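Antifreeze protein (Marinomonas primoryensis, PDB 3P4G) binds ice, apparently through anchored clathrate waters, as a hyperactive antifreeze protein built on a right-handed, calcium-dependent beta-helix. Local coordinates at residues A[134-137]-A[142-145]; A[151-156]-A[160-165]; A[280-285]-A[298-303]; A[288-293]-A[304-309]. All coordinates share one frame; numbering follows the deposited sequence. Where two conformers were deposited one is given.

Interaction 1: residues A[134-137]-A[142-145]. With CA (calcium ion), chain I; CA (calcium ion), chain J.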
# COMPACT_ATOMS: atom_id res chain seq x y z
N LEU A 134 0.41 -8.56 7.80
CA LEU A 134 -1.03 -8.35 7.74
C LEU A 134 -1.65 -8.91 6.48
O LEU A 134 -1.11 -8.72 5.33
CB LEU A 134 -1.32 -6.84 7.83
CG LEU A 134 -2.82 -6.49 8.00
CD1 LEU A 134 -2.91 -5.19 8.77
CD2 LEU A 134 -3.49 -6.23 6.72
N ASP A 135 -2.80 -9.59 6.64
CA ASP A 135 -3.56 -10.03 5.47
C ASP A 135 -4.99 -9.55 5.60
O ASP A 135 -5.67 -9.92 6.56
CB ASP A 135 -3.54 -11.56 5.33
CG ASP A 135 -3.96 -12.01 3.94
OD1 ASP A 135 -3.24 -12.81 3.25
OD2 ASP A 135 -4.94 -11.49 3.46
N ALA A 136 -5.43 -8.67 4.69
CA ALA A 136 -6.81 -8.14 4.81
C ALA A 136 -7.80 -9.13 4.23
O ALA A 136 -9.03 -9.01 4.41
CB ALA A 136 -6.93 -6.78 4.09
N GLY A 137 -7.29 -10.14 3.50
CA GLY A 137 -8.13 -11.22 2.97
C GLY A 137 -9.05 -10.82 1.82
O GLY A 137 -8.92 -9.72 1.20
N ASN A 142 -10.50 -1.83 4.05
CA ASN A 142 -9.85 -0.55 4.35
C ASN A 142 -8.77 -0.80 5.38
O ASN A 142 -9.06 -1.41 6.43
CB ASN A 142 -10.84 0.43 4.91
CG ASN A 142 -10.36 1.87 4.74
OD1 ASN A 142 -10.50 2.44 3.66
ND2 ASN A 142 -9.71 2.42 5.79
N ILE A 143 -7.51 -0.45 5.02
CA ILE A 143 -6.35 -0.60 5.95
C ILE A 143 -5.69 0.79 6.17
O ILE A 143 -5.34 1.49 5.19
CB ILE A 143 -5.30 -1.61 5.44
CG1 ILE A 143 -5.95 -2.99 5.14
CG2 ILE A 143 -4.17 -1.77 6.44
CD1 ILE A 143 -6.21 -3.18 3.67
N GLN A 144 -5.54 1.18 7.43
CA GLN A 144 -4.86 2.40 7.72
C GLN A 144 -3.76 2.08 8.75
O GLN A 144 -4.04 1.45 9.79
CB GLN A 144 -5.81 3.40 8.33
CG GLN A 144 -5.12 4.71 8.64
CD GLN A 144 -6.03 5.91 8.79
OE1 GLN A 144 -7.03 6.07 8.06
NE2 GLN A 144 -5.70 6.78 9.75
N ILE A 145 -2.55 2.49 8.41
CA ILE A 145 -1.35 2.25 9.26
C ILE A 145 -0.76 3.62 9.51
O ILE A 145 -0.32 4.29 8.55
CB ILE A 145 -0.28 1.35 8.53
CG1 ILE A 145 -0.86 0.08 7.93
CG2 ILE A 145 1.00 1.07 9.47
CD1 ILE A 145 -1.52 -0.93 8.94
CA CA I . -11.38 -8.96 4.16
CA CA J . -9.26 -7.55 0.27

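Interaction 2: residues A[151-156]-A[160-165]. With CA (calcium ion), chain J; CA (calcium ion), chain K.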
# COMPACT_ATOMS: atom_id res chain seq x y z
N ALA A 151 6.72 -5.11 7.37
CA ALA A 151 6.60 -6.51 7.06
C ALA A 151 5.72 -6.73 5.80
O ALA A 151 5.56 -5.80 4.98
CB ALA A 151 6.02 -7.24 8.32
N ALA A 152 5.18 -7.94 5.59
CA ALA A 152 4.26 -8.16 4.46
C ALA A 152 2.91 -7.52 4.71
O ALA A 152 2.40 -7.55 5.82
CB ALA A 152 4.05 -9.67 4.15
N LEU A 153 2.32 -6.94 3.68
CA LEU A 153 0.95 -6.47 3.83
C LEU A 153 0.23 -6.92 2.55
O LEU A 153 0.52 -6.46 1.43
CB LEU A 153 0.88 -4.95 4.03
CG LEU A 153 -0.49 -4.42 4.47
CD1 LEU A 153 -0.32 -2.99 5.07
CD2 LEU A 153 -1.56 -4.37 3.36
N ASN A 154 -0.71 -7.85 2.71
CA ASN A 154 -1.45 -8.40 1.60
C ASN A 154 -2.91 -7.95 1.70
O ASN A 154 -3.60 -8.36 2.64
CB ASN A 154 -1.32 -9.92 1.66
CG ASN A 154 0.10 -10.37 1.34
OD1 ASN A 154 0.71 -9.87 0.40
ND2 ASN A 154 0.64 -11.27 2.15
N ALA A 155 -3.35 -7.10 0.77
CA ALA A 155 -4.72 -6.56 0.82
C ALA A 155 -5.77 -7.56 0.25
O ALA A 155 -7.01 -7.45 0.54
CB ALA A 155 -4.76 -5.22 0.10
N GLY A 156 -5.27 -8.51 -0.53
CA GLY A 156 -6.04 -9.65 -1.11
C GLY A 156 -6.89 -9.29 -2.30
O GLY A 156 -6.81 -8.19 -2.90
N ASP A 160 -9.42 -2.76 -2.47
CA ASP A 160 -8.89 -2.40 -1.14
C ASP A 160 -8.31 -1.00 -1.13
O ASP A 160 -7.76 -0.51 -2.13
CB ASP A 160 -7.80 -3.41 -0.72
CG ASP A 160 -8.30 -4.89 -0.80
OD1 ASP A 160 -9.25 -5.27 -0.05
OD2 ASP A 160 -7.76 -5.69 -1.59
N ASN A 161 -8.36 -0.39 0.05
CA ASN A 161 -7.82 0.95 0.23
C ASN A 161 -6.80 0.87 1.37
O ASN A 161 -7.13 0.38 2.47
CB ASN A 161 -8.91 1.92 0.61
CG ASN A 161 -8.37 3.34 0.72
OD1 ASN A 161 -7.83 3.86 -0.24
ND2 ASN A 161 -8.44 3.96 1.91
N LEU A 162 -5.56 1.26 1.05
CA LEU A 162 -4.45 1.23 2.01
C LEU A 162 -3.91 2.66 2.17
O LEU A 162 -3.48 3.26 1.18
CB LEU A 162 -3.36 0.28 1.52
CG LEU A 162 -2.06 0.30 2.36
CD1 LEU A 162 -2.35 -0.02 3.85
CD2 LEU A 162 -1.10 -0.71 1.75
N ILE A 163 -3.92 3.18 3.40
CA ILE A 163 -3.35 4.50 3.68
C ILE A 163 -2.28 4.31 4.77
O ILE A 163 -2.58 3.74 5.84
CB ILE A 163 -4.38 5.52 4.23
CG1 ILE A 163 -5.50 5.83 3.27
CG2 ILE A 163 -3.67 6.86 4.55
CD1 ILE A 163 -6.42 7.02 3.77
N ILE A 164 -1.03 4.63 4.43
CA ILE A 164 0.17 4.51 5.34
C ILE A 164 0.66 5.89 5.66
O ILE A 164 0.95 6.67 4.77
CB ILE A 164 1.24 3.76 4.60
CG1 ILE A 164 0.67 2.40 4.31
CG2 ILE A 164 2.62 3.72 5.41
CD1 ILE A 164 1.39 1.66 3.16
N GLY A 165 0.82 6.17 6.95
CA GLY A 165 1.31 7.50 7.33
C GLY A 165 2.77 7.76 6.99
O GLY A 165 3.15 8.85 6.60
CA CA J . -9.26 -7.55 0.27
CA CA K . -7.15 -6.04 -3.84

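Interaction 3: residues A[280-285]-A[298-303]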
# COMPACT_ATOMS: atom_id res chain seq x y z
N ILE A 280 5.75 11.13 -23.30
CA ILE A 280 6.53 11.64 -22.15
C ILE A 280 6.45 13.16 -22.17
O ILE A 280 6.61 13.78 -23.23
CB ILE A 280 8.00 11.10 -22.11
CG1 ILE A 280 8.68 11.51 -20.79
CG2 ILE A 280 8.88 11.59 -23.32
CD1 ILE A 280 10.12 11.00 -20.64
N TYR A 281 6.29 13.76 -20.98
CA TYR A 281 6.26 15.19 -20.86
C TYR A 281 7.43 15.57 -19.95
O TYR A 281 7.44 15.20 -18.78
CB TYR A 281 4.95 15.61 -20.19
CG TYR A 281 4.75 17.10 -19.98
CD1 TYR A 281 5.44 18.05 -20.77
CD2 TYR A 281 3.81 17.57 -19.05
CE1 TYR A 281 5.24 19.40 -20.60
CE2 TYR A 281 3.62 18.96 -18.85
CZ TYR A 281 4.33 19.85 -19.64
OH TYR A 281 4.17 21.23 -19.47
N LEU A 282 8.38 16.29 -20.51
CA LEU A 282 9.58 16.74 -19.78
C LEU A 282 9.33 18.18 -19.37
O LEU A 282 9.78 19.12 -20.04
CB LEU A 282 10.80 16.68 -20.70
CG LEU A 282 11.15 15.28 -21.26
CD1 LEU A 282 12.25 15.34 -22.33
CD2 LEU A 282 11.60 14.35 -20.12
N LYS A 283 8.61 18.36 -18.26
CA LYS A 283 8.15 19.71 -17.89
C LYS A 283 9.33 20.61 -17.47
O LYS A 283 9.26 21.84 -17.56
CB LYS A 283 7.16 19.58 -16.74
CG LYS A 283 6.50 20.87 -16.25
CD LYS A 283 5.23 20.49 -15.45
CE LYS A 283 4.20 21.61 -15.52
NZ LYS A 283 4.58 22.78 -14.64
N PHE A 284 10.44 20.00 -17.05
CA PHE A 284 11.59 20.73 -16.49
C PHE A 284 12.55 21.30 -17.56
O PHE A 284 13.37 22.18 -17.25
CB PHE A 284 12.35 19.81 -15.53
CG PHE A 284 13.42 20.49 -14.68
CD1 PHE A 284 13.09 21.18 -13.53
CD2 PHE A 284 14.79 20.38 -15.02
CE1 PHE A 284 14.09 21.78 -12.72
CE2 PHE A 284 15.79 20.97 -14.24
CZ PHE A 284 15.42 21.65 -13.07
N TYR A 285 12.43 20.82 -18.79
CA TYR A 285 13.38 21.16 -19.86
C TYR A 285 12.69 21.88 -20.99
O TYR A 285 11.64 21.44 -21.46
CB TYR A 285 14.00 19.87 -20.42
CG TYR A 285 14.75 19.07 -19.39
CD1 TYR A 285 14.10 18.03 -18.65
CD2 TYR A 285 16.11 19.33 -19.15
CE1 TYR A 285 14.80 17.28 -17.73
CE2 TYR A 285 16.81 18.59 -18.22
CZ TYR A 285 16.15 17.58 -17.50
OH TYR A 285 16.86 16.85 -16.60
N ASN A 298 18.84 11.03 -25.97
CA ASN A 298 19.04 9.59 -26.16
C ASN A 298 18.22 8.77 -25.14
O ASN A 298 17.68 7.73 -25.48
CB ASN A 298 20.53 9.23 -26.04
CG ASN A 298 21.37 9.76 -27.22
OD1 ASN A 298 20.82 10.23 -28.23
ND2 ASN A 298 22.70 9.68 -27.10
N ARG A 299 18.15 9.26 -23.90
CA ARG A 299 17.40 8.61 -22.79
C ARG A 299 15.91 8.46 -23.14
O ARG A 299 15.25 7.45 -22.76
CB ARG A 299 17.59 9.51 -21.54
CG ARG A 299 16.72 9.30 -20.28
CD ARG A 299 17.29 10.09 -19.04
NE ARG A 299 18.74 9.89 -18.96
CZ ARG A 299 19.66 10.83 -19.02
NH1 ARG A 299 19.33 12.14 -19.05
NH2 ARG A 299 20.94 10.47 -18.96
N VAL A 300 15.37 9.47 -23.84
CA VAL A 300 13.90 9.53 -24.07
C VAL A 300 13.49 9.19 -25.49
O VAL A 300 12.29 9.21 -25.79
CB VAL A 300 13.27 10.92 -23.65
CG1 VAL A 300 13.52 11.18 -22.15
CG2 VAL A 300 13.79 12.07 -24.55
N ALA A 301 14.48 8.92 -26.35
CA ALA A 301 14.24 8.65 -27.76
C ALA A 301 13.32 7.49 -28.06
O ALA A 301 12.72 7.45 -29.14
CB ALA A 301 15.55 8.45 -28.48
N ASN A 302 13.20 6.56 -27.12
CA ASN A 302 12.33 5.41 -27.33
C ASN A 302 10.82 5.80 -27.29
O ASN A 302 9.99 5.07 -27.84
CB ASN A 302 12.66 4.30 -26.33
CG ASN A 302 12.38 4.71 -24.90
OD1 ASN A 302 13.26 5.28 -24.18
ND2 ASN A 302 11.17 4.50 -24.48
N PHE A 303 10.51 6.99 -26.74
CA PHE A 303 9.11 7.45 -26.65
C PHE A 303 8.58 7.94 -27.99
O PHE A 303 9.27 8.68 -28.70
CB PHE A 303 8.95 8.54 -25.62
CG PHE A 303 8.83 8.01 -24.23
CD1 PHE A 303 9.99 7.66 -23.51
CD2 PHE A 303 7.55 7.83 -23.64
CE1 PHE A 303 9.86 7.09 -22.19
CE2 PHE A 303 7.41 7.29 -22.34
CZ PHE A 303 8.56 6.93 -21.62

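Interaction 4: residues A[288-293]-A[304-309]. With CA (calcium ion), chain Q.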
# COMPACT_ATOMS: atom_id res chain seq x y z
N GLU A 288 15.38 24.45 -25.89
CA GLU A 288 16.78 24.90 -25.87
C GLU A 288 17.69 23.92 -25.15
O GLU A 288 18.74 23.57 -25.67
CB GLU A 288 16.88 26.32 -25.27
CG GLU A 288 18.30 26.78 -24.84
CD GLU A 288 19.21 27.17 -26.00
OE1 GLU A 288 20.43 27.35 -25.75
OE2 GLU A 288 18.73 27.29 -27.16
N GLN A 289 17.25 23.47 -23.96
CA GLN A 289 18.00 22.47 -23.18
C GLN A 289 18.00 21.12 -23.86
O GLN A 289 19.05 20.48 -23.98
CB GLN A 289 17.39 22.28 -21.79
CG GLN A 289 17.85 23.26 -20.76
CD GLN A 289 16.92 24.41 -20.67
OE1 GLN A 289 17.25 25.52 -21.11
NE2 GLN A 289 15.72 24.16 -20.10
N TYR A 290 16.81 20.66 -24.26
CA TYR A 290 16.65 19.40 -25.00
C TYR A 290 17.55 19.33 -26.23
O TYR A 290 18.22 18.34 -26.48
CB TYR A 290 15.17 19.23 -25.40
CG TYR A 290 14.86 17.97 -26.18
CD1 TYR A 290 14.88 17.96 -27.57
CD2 TYR A 290 14.53 16.78 -25.51
CE1 TYR A 290 14.57 16.81 -28.30
CE2 TYR A 290 14.22 15.62 -26.24
CZ TYR A 290 14.26 15.65 -27.62
OH TYR A 290 13.98 14.52 -28.33
N ASN A 291 17.56 20.40 -27.02
CA ASN A 291 18.36 20.46 -28.26
C ASN A 291 19.85 20.54 -27.99
O ASN A 291 20.66 20.41 -28.91
CB ASN A 291 17.89 21.61 -29.15
CG ASN A 291 16.55 21.32 -29.82
OD1 ASN A 291 16.17 20.15 -30.04
ND2 ASN A 291 15.83 22.38 -30.18
N ASN A 292 20.21 20.76 -26.73
CA ASN A 292 21.61 20.90 -26.36
C ASN A 292 22.08 19.86 -25.36
O ASN A 292 23.15 19.97 -24.78
CB ASN A 292 21.88 22.33 -25.89
CG ASN A 292 21.91 23.29 -27.06
OD1 ASN A 292 22.88 23.30 -27.82
ND2 ASN A 292 20.83 24.04 -27.25
N ASN A 293 21.29 18.80 -25.22
CA ASN A 293 21.60 17.76 -24.26
C ASN A 293 21.41 16.40 -24.93
O ASN A 293 20.30 15.84 -24.90
CB ASN A 293 20.74 17.97 -23.00
CG ASN A 293 21.12 17.05 -21.84
OD1 ASN A 293 21.64 15.95 -22.03
ND2 ASN A 293 20.84 17.51 -20.61
N GLU A 304 7.36 7.51 -28.33
CA GLU A 304 6.74 7.96 -29.58
C GLU A 304 6.41 9.48 -29.58
O GLU A 304 6.49 10.14 -30.62
CB GLU A 304 5.52 7.12 -29.92
CG GLU A 304 5.86 5.71 -30.33
CD GLU A 304 6.17 4.75 -29.19
OE1 GLU A 304 5.87 5.02 -27.99
OE2 GLU A 304 6.66 3.66 -29.54
N HIS A 305 6.04 10.01 -28.43
CA HIS A 305 5.63 11.40 -28.36
C HIS A 305 6.36 12.07 -27.24
O HIS A 305 6.38 11.55 -26.13
CB HIS A 305 4.12 11.51 -28.11
CG HIS A 305 3.32 10.64 -29.03
ND1 HIS A 305 3.01 11.01 -30.32
CD2 HIS A 305 2.92 9.35 -28.90
CE1 HIS A 305 2.36 10.02 -30.91
NE2 HIS A 305 2.28 9.00 -30.07
N ILE A 306 6.86 13.26 -27.49
CA ILE A 306 7.71 13.93 -26.51
C ILE A 306 7.37 15.40 -26.47
O ILE A 306 7.51 16.10 -27.48
CB ILE A 306 9.25 13.78 -26.77
CG1 ILE A 306 9.64 12.30 -26.93
CG2 ILE A 306 10.07 14.46 -25.62
CD1 ILE A 306 11.16 12.12 -27.42
N ARG A 307 6.88 15.85 -25.32
CA ARG A 307 6.60 17.28 -25.13
C ARG A 307 7.61 17.84 -24.14
O ARG A 307 7.96 17.17 -23.18
CB ARG A 307 5.15 17.47 -24.61
CG ARG A 307 4.85 18.95 -24.24
CD ARG A 307 3.41 19.19 -23.90
NE ARG A 307 2.50 18.97 -25.05
CZ ARG A 307 2.26 19.84 -26.03
NH1 ARG A 307 2.85 21.04 -26.04
NH2 ARG A 307 1.39 19.53 -26.99
N VAL A 308 8.09 19.06 -24.38
CA VAL A 308 8.99 19.74 -23.40
C VAL A 308 8.26 20.97 -22.87
O VAL A 308 7.08 21.15 -23.17
CB VAL A 308 10.39 20.02 -24.00
CG1 VAL A 308 11.11 18.70 -24.33
CG2 VAL A 308 10.31 20.90 -25.26
N SER A 309 8.94 21.81 -22.07
CA SER A 309 8.16 22.83 -21.32
C SER A 309 7.50 23.87 -22.22
O SER A 309 6.46 24.46 -21.86
CB SER A 309 9.04 23.54 -20.30
OG SER A 309 10.01 24.32 -20.98
CA CA Q . 6.30 2.48 -27.38
O HOH W 1 8.38 3.28 -26.49
O HOH W 2 6.89 0.66 -28.95

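Interaction 1: residues A[134-137]-A[142-145]
Ala136 and Ile143 pack against each other inside one coil of the right-handed, calcium-binding beta-helix, where strand 134-135 on one wall faces strand 142-145 on another. The apolar contact has two levels. Nearer the calcium turn, CG1 of Ile143, set beside its own backbone N (chi1 -55°), turns toward the alanine and carries CD1 to 3.7 Å from CB of Ala136; the small alanine suits a spot this close to the metal sites. Farther from the calcium turn, CD1 of Leu134 spans the gap to the other branch of Ile143, CG2, at 4.3 Å and, more loosely, to CD1 of Ile145. Branched aliphatic residues fill the narrow interior without bringing in polar atoms that would need partners.

The metal contacts are made by the backbone. Ala136 O binds one calcium ion at 2.4 Å and Gly137 O binds the next, so consecutive carbonyls serve neighbouring sites; Asp122 and Asp141 contribute to the first, Asp141 and Asp160 to the second. Gly137 has a positive phi (71°), which glycine tolerates easily. Asp135 braces the bend as an Asx turn: its OD2, met nearly end-on, accepts from Gly137 N at 2.7 Å, though the N-H is bent from a straight line (134°).

Interaction 2: residues A[151-156]-A[160-165]
Ala155 and Asp160 bring segments 151-156 and 160-165 closest together, their CA atoms 6.2 Å apart beside the calcium turn. From there the two chains run in opposed directions along facing walls of the beta-helix and diverge, so that the CA atoms of Leu153 and Leu162 are already 9.6 Å apart. No hydrogen bond joins the segments; metal ions and side chains do.

Asp160 is the polar centre. Its carboxylate bridges two calcium ions: OD1 binds one at 2.3 Å, together with Ala155 O, and OD2 binds the next at 2.4 Å, together with Gly156 O. With CG placed beside the backbone N (chi1 -54°), the group points into the turn. Asp160 OD2 and Ala155 O come within 2.9 Å of each other, a closeness of two oxygens that the bound cations probably make tolerable by offsetting the negative charge. Aspartate suits the place because one short side chain offers two oxygens; alanine suits its own because CB sits only 3.6 Å from CB of Asp160. Farther along, Leu153 and Leu162 meet tip to tip, CD1 to CD1 at 3.8 Å, closing the wider part of the coil with methyls.

Coils on either side continue the pattern. Strand 153-154 lies between strands 134-135 and 171-173, and strand 161-164 between 142-145 and 180-183; Met174 and Val172 of the following coil lie against Leu162, while Asp141 and Asp179 extend the calcium row in both directions.

Interaction 3: residues A[280-285]-A[298-303]
Ile280 and Phe303 mark the closest approach of the backbones, with CA atoms 6.7 Å apart, where the strand of 280-285 passes the turn from Val300 to Phe303. That turn is type I, and Phe303 N closes it by donating to Val300 O at 3.0 Å.

Ile280 does most of the touching. Its CB lies over one face of the Phe303 ring, 3.8 Å from the centroid and 17° off the ring normal, a CH-pi contact displaced toward CD2 and CG. The branch methyl CG2 rests near CG of the same ring, at 3.7 Å. The other branch goes elsewhere: CG1 extends anti to the backbone N (chi1 -172°), carrying CD1 to within 3.7 Å of CG1 of Val300. Thus a beta-branched residue can serve the aromatic ring and the valine at once. Leu282 adds a looser touch through CD2 to Val300 CG1, at 4.2 Å. The flat ring suits its place by offering a broad surface to the isoleucine, while the compact valine, with CG1 turned to the strand, meets the methyl ends of Ile280 and Leu282. An alanine in place of Phe303 would probably leave CB and CG2 of Ile280 without their aromatic cover and open a gap against Val271 and Leu254.

Since no hydrogen bond or charge pair spans the two segments, the join depends on shape and on burial of apolar surface, consistent with an apolar cap at the C-terminal end of the beta-helix.

Interaction 4: residues A[288-293]-A[304-309]
Tyr290, Ile306 and Val308 form the apolar part of this contact, in a small helical cap packed against strand 305-308 near the C-terminal end of the beta-helix. Extended anti to the backbone N (chi1 180°), the tyrosine reaches from helix 287-290 and crosses both aliphatic side chains at roughly a right angle. CD2 of its ring meets CG1 of Val308 at 4.1 Å, while the far end, OH, comes to 3.8 Å from CD1 of Ile306. A long aromatic residue can thus touch two inward-facing strand residues at once.

The hydrogen bonds lie within segment 288-293 and just after it. Asn292 folds back so that ND2 donates to Glu288 O at 2.7 Å, nearly straight at 167° and in the carbonyl plane; OD1 of Asn293 caps Leu296 N at the start of helix 294-300.

Just before strand 305-308, Glu304 binds the last calcium ion with both oxygens, OE1 at 2.6 Å and OE2 at 2.5 Å. Two waters join, with Asn274, Gly276 and Asp278 completing the site.

Strand 305-308 runs parallel to 279-282 on one side and antiparallel to 311-314 on the other. Val300 of helix 294-300 and Val313 of strand 311-314 both touch Tyr290 and Ile306.

From the N terminus, interaction 1 closes the short turn through residues 138-141, and interaction 2 closes the next one, through 157-159, before the chain moves on. These two are in series, on adjacent coils: Ile143 N probably bonds to Asn161 O, and both contacts reach the same calcium ion. Interaction 3, its centre about 33 Å from that of interaction 2, lies in the C-terminal cap. There interactions 3 and 4 cross, their segments alternating along the chain, so that the two helices that come between strands 279-282 and 305-308 in the chain are packed against them. Leu282 N to Arg307 O and Tyr285 O to Ser309 N probably join them by hydrogen bonds.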